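Local coordinates for putative heme binding protein (Tannerella forsythia, PDB 6EU8) that probably binds heme, as a member of the HmuY-like family of bacterial heme-binding proteins, at residues Lys105-Gly117 against Phe128-Leu140. Residues are numbered along the deposited sequence; the frame is centred on the assembly and turned at random.
Sequences KKDVEIKDKMLVG and FTVAGMAKVNPVL
Two antiparallel beta ladders, interrupted where both chains kink, pair Lys105-Gly117 with Phe128-Leu140 in the large antiparallel sheet of this HmuY-family fold. In the first ladder Val108 and Val136 bond to each other in both directions, and so do Ile110 and Ala134. Ile110 N reaches Ala134 O at 2.8 Å. Beyond it the kink around Asp112 and Gly132 is bridged by a water, which donates to Ile110 O and Ala131 O and accepts from Lys113 N. The second ladder starts with Ala131 N bonding Met114 O at 2.9 Å. It ends in a classic beta bulge, in which Val116 and Gly117 share Thr129 as their partner. Val116 N gives Thr129 O the stronger bond, that of Gly117 N being weak. Thr129 N returns a bond to Gly117 O.

On one face of the first ladder, Ile110 CD1 lies 4.1 Å from Val136 CG1, the two side chains crossing at about a right angle. Met114 has CG anti to its backbone N (chi1 -169°) and brings SD to 3.9 Å from Ala134 CB. On the other face, bends at chi2 and chi3 fold Met133 over the paired strand. Its SD rests beside the start of the Lys111 chain, and Met133 CE meets Glu109 CB at 3.6 Å.

Asn137 closes the far end. Asn137 ND2 donates to Lys105 O and, at 2.9 Å, to the anti lone pair of Asp107 OD1. Both acceptors lie near the amide plane, although the carboxylate is turned 75° from it. Asn137 OD1 accepts from Leu140 N at 3.0 Å, completing an Asx motif. Thr80 also bonds Asp107 OD1. With both ND2 and OD1 bonded, the Asn137 amide is held against rotation and ties Lys105 and Asp107 to the turn that follows the end of the other strand.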
# COMPACT_ATOMS: atom_id res chain seq x y z
N LYS A 105 10.59 10.16 -2.04
CA LYS A 105 10.02 10.32 -0.71
C LYS A 105 9.87 9.00 0.06
O LYS A 105 9.34 8.00 -0.48
CB LYS A 105 8.64 10.97 -0.81
CG LYS A 105 8.58 12.31 -1.52
CD LYS A 105 9.53 13.29 -0.85
CE LYS A 105 9.24 14.72 -1.28
NZ LYS A 105 9.99 15.64 -0.39
N LYS A 106 10.34 9.01 1.30
CA LYS A 106 10.21 7.88 2.23
C LYS A 106 8.79 7.87 2.86
O LYS A 106 8.04 8.83 2.76
CB LYS A 106 11.25 7.96 3.36
CG LYS A 106 12.70 7.77 2.89
CD LYS A 106 13.69 8.28 3.94
CE LYS A 106 15.08 8.46 3.34
NZ LYS A 106 15.62 7.18 2.81
N ASP A 107 8.46 6.74 3.47
CA ASP A 107 7.14 6.60 4.15
C ASP A 107 7.06 7.56 5.34
O ASP A 107 8.10 7.89 5.97
CB ASP A 107 6.92 5.20 4.66
CG ASP A 107 6.81 4.14 3.57
OD1 ASP A 107 7.02 4.39 2.36
OD2 ASP A 107 6.57 3.01 3.99
N VAL A 108 5.84 7.99 5.67
CA VAL A 108 5.57 8.86 6.83
C VAL A 108 4.71 8.11 7.85
O VAL A 108 3.99 7.19 7.49
CB VAL A 108 4.90 10.19 6.45
CG1 VAL A 108 5.80 10.97 5.48
CG2 VAL A 108 3.51 10.02 5.86
N GLU A 109 4.84 8.49 9.11
CA GLU A 109 4.05 7.93 10.22
C GLU A 109 2.82 8.78 10.43
O GLU A 109 2.93 10.02 10.55
CB GLU A 109 4.86 7.93 11.53
CG GLU A 109 5.97 6.89 11.57
CD GLU A 109 6.60 6.68 12.94
OE1 GLU A 109 6.33 7.46 13.89
OE2 GLU A 109 7.37 5.70 13.08
N ILE A 110 1.64 8.14 10.51
CA ILE A 110 0.38 8.83 10.77
C ILE A 110 -0.25 8.27 12.05
O ILE A 110 -0.40 7.05 12.20
CB ILE A 110 -0.58 8.80 9.58
CG1 ILE A 110 -0.90 7.38 9.13
CG2 ILE A 110 0.00 9.59 8.42
CD1 ILE A 110 -2.05 7.33 8.11
N LYS A 111 -0.62 9.17 12.97
CA LYS A 111 -1.14 8.84 14.29
C LYS A 111 -2.68 8.95 14.36
O LYS A 111 -3.25 10.00 14.03
CB LYS A 111 -0.54 9.82 15.30
CG LYS A 111 -0.87 9.54 16.74
CD LYS A 111 -0.25 10.60 17.65
CE LYS A 111 -0.73 10.48 19.08
NZ LYS A 111 -0.05 11.51 19.93
N ASP A 112 -3.35 7.87 14.76
CA ASP A 112 -4.80 7.85 14.98
C ASP A 112 -5.56 8.35 13.77
O ASP A 112 -6.51 9.16 13.88
CB ASP A 112 -5.17 8.67 16.23
CG ASP A 112 -4.74 7.99 17.52
OD1 ASP A 112 -4.67 6.77 17.59
OD2 ASP A 112 -4.55 8.71 18.53
N LYS A 113 -5.16 7.86 12.61
CA LYS A 113 -5.75 8.34 11.34
C LYS A 113 -6.18 7.21 10.40
O LYS A 113 -7.22 7.31 9.76
CB LYS A 113 -4.80 9.31 10.64
CG LYS A 113 -4.88 10.73 11.22
CD LYS A 113 -3.71 11.62 10.82
CE LYS A 113 -3.85 13.01 11.44
NZ LYS A 113 -2.54 13.73 11.51
N MET A 114 -5.40 6.13 10.29
CA MET A 114 -5.73 5.05 9.34
C MET A 114 -6.85 4.14 9.85
O MET A 114 -6.74 3.60 10.96
CB MET A 114 -4.50 4.22 8.99
CG MET A 114 -4.71 3.26 7.81
SD MET A 114 -3.33 2.11 7.52
CE MET A 114 -3.59 0.98 8.84
N LEU A 115 -7.93 3.98 9.07
CA LEU A 115 -9.06 3.17 9.53
C LEU A 115 -8.75 1.69 9.61
O LEU A 115 -8.32 1.08 8.61
CB LEU A 115 -10.26 3.31 8.58
CG LEU A 115 -11.20 4.48 8.75
CD1 LEU A 115 -12.21 4.48 7.61
CD2 LEU A 115 -11.94 4.37 10.07
N VAL A 116 -9.02 1.10 10.77
CA VAL A 116 -8.96 -0.35 10.96
C VAL A 116 -10.29 -1.03 11.36
O VAL A 116 -10.35 -2.25 11.43
CB VAL A 116 -7.83 -0.75 11.96
CG1 VAL A 116 -6.45 -0.36 11.42
CG2 VAL A 116 -8.05 -0.12 13.33
N GLY A 117 -11.34 -0.22 11.53
CA GLY A 117 -12.68 -0.73 11.88
C GLY A 117 -13.69 0.34 11.49
O GLY A 117 -13.65 1.47 12.00
N PHE A 128 -15.72 4.89 15.43
CA PHE A 128 -14.92 4.14 14.44
C PHE A 128 -13.54 3.87 15.07
O PHE A 128 -13.22 4.46 16.09
CB PHE A 128 -14.78 4.87 13.11
CG PHE A 128 -14.20 6.25 13.21
CD1 PHE A 128 -12.82 6.46 13.22
CD2 PHE A 128 -15.04 7.39 13.29
CE1 PHE A 128 -12.30 7.74 13.35
CE2 PHE A 128 -14.51 8.66 13.41
CZ PHE A 128 -13.14 8.85 13.43
N THR A 129 -12.78 2.94 14.47
CA THR A 129 -11.48 2.51 15.06
C THR A 129 -10.32 2.84 14.12
O THR A 129 -10.38 2.55 12.92
CB THR A 129 -11.50 1.01 15.36
OG1 THR A 129 -12.70 0.70 16.10
CG2 THR A 129 -10.29 0.57 16.23
N VAL A 130 -9.26 3.41 14.68
CA VAL A 130 -8.02 3.77 13.92
C VAL A 130 -6.77 3.10 14.51
O VAL A 130 -6.70 2.77 15.68
CB VAL A 130 -7.80 5.28 13.88
CG1 VAL A 130 -8.90 5.96 13.04
CG2 VAL A 130 -7.77 5.90 15.27
N ALA A 131 -5.77 2.93 13.64
CA ALA A 131 -4.44 2.44 14.06
C ALA A 131 -3.75 3.51 14.89
O ALA A 131 -3.68 4.66 14.49
CB ALA A 131 -3.62 2.11 12.84
N GLY A 132 -3.20 3.14 16.06
CA GLY A 132 -2.48 4.15 16.87
C GLY A 132 -1.34 4.81 16.12
O GLY A 132 -1.13 6.03 16.21
N MET A 133 -0.58 4.01 15.38
CA MET A 133 0.43 4.49 14.48
C MET A 133 0.47 3.60 13.24
O MET A 133 0.37 2.39 13.38
CB MET A 133 1.80 4.37 15.19
CG MET A 133 2.02 5.31 16.36
SD MET A 133 2.09 7.08 16.01
CE MET A 133 2.68 7.13 14.33
N ALA A 134 0.61 4.21 12.06
CA ALA A 134 0.77 3.48 10.81
C ALA A 134 1.74 4.22 9.88
O ALA A 134 1.93 5.43 10.00
CB ALA A 134 -0.58 3.23 10.12
N LYS A 135 2.35 3.47 8.99
CA LYS A 135 3.27 4.00 7.97
C LYS A 135 2.62 3.89 6.60
O LYS A 135 2.11 2.83 6.24
CB LYS A 135 4.61 3.23 7.97
CG LYS A 135 5.41 3.40 9.25
CD LYS A 135 6.68 2.55 9.27
CE LYS A 135 7.47 2.77 10.56
NZ LYS A 135 7.94 1.48 11.15
N VAL A 136 2.66 5.00 5.83
CA VAL A 136 2.10 5.09 4.49
C VAL A 136 3.06 5.92 3.62
O VAL A 136 3.67 6.87 4.12
CB VAL A 136 0.67 5.71 4.46
CG1 VAL A 136 -0.28 4.86 5.30
CG2 VAL A 136 0.66 7.16 4.97
N ASN A 137 3.15 5.62 2.34
CA ASN A 137 4.00 6.42 1.45
C ASN A 137 3.17 7.53 0.79
O ASN A 137 2.15 7.22 0.15
CB ASN A 137 4.64 5.54 0.38
CG ASN A 137 5.72 6.30 -0.37
OD1 ASN A 137 5.45 7.00 -1.33
ND2 ASN A 137 6.93 6.22 0.15
N PRO A 138 3.58 8.81 0.96
CA PRO A 138 2.76 9.92 0.46
C PRO A 138 2.79 10.10 -1.07
O PRO A 138 1.89 10.76 -1.61
CB PRO A 138 3.39 11.14 1.16
CG PRO A 138 4.80 10.75 1.37
CD PRO A 138 4.79 9.29 1.65
N VAL A 139 3.80 9.55 -1.75
CA VAL A 139 3.84 9.53 -3.21
C VAL A 139 2.94 8.39 -3.75
O VAL A 139 2.05 8.63 -4.58
CB VAL A 139 5.31 9.42 -3.77
CG1 VAL A 139 5.33 9.10 -5.27
CG2 VAL A 139 6.07 10.72 -3.46
N LEU A 140 3.10 7.18 -3.24
CA LEU A 140 2.30 6.07 -3.73
C LEU A 140 0.81 6.27 -3.47
O LEU A 140 0.01 5.75 -4.22
CB LEU A 140 2.81 4.73 -3.20
CG LEU A 140 4.23 4.37 -3.67
CD1 LEU A 140 4.77 3.17 -2.89
CD2 LEU A 140 4.27 4.14 -5.16
O HOH W 1 -3.00 5.90 12.10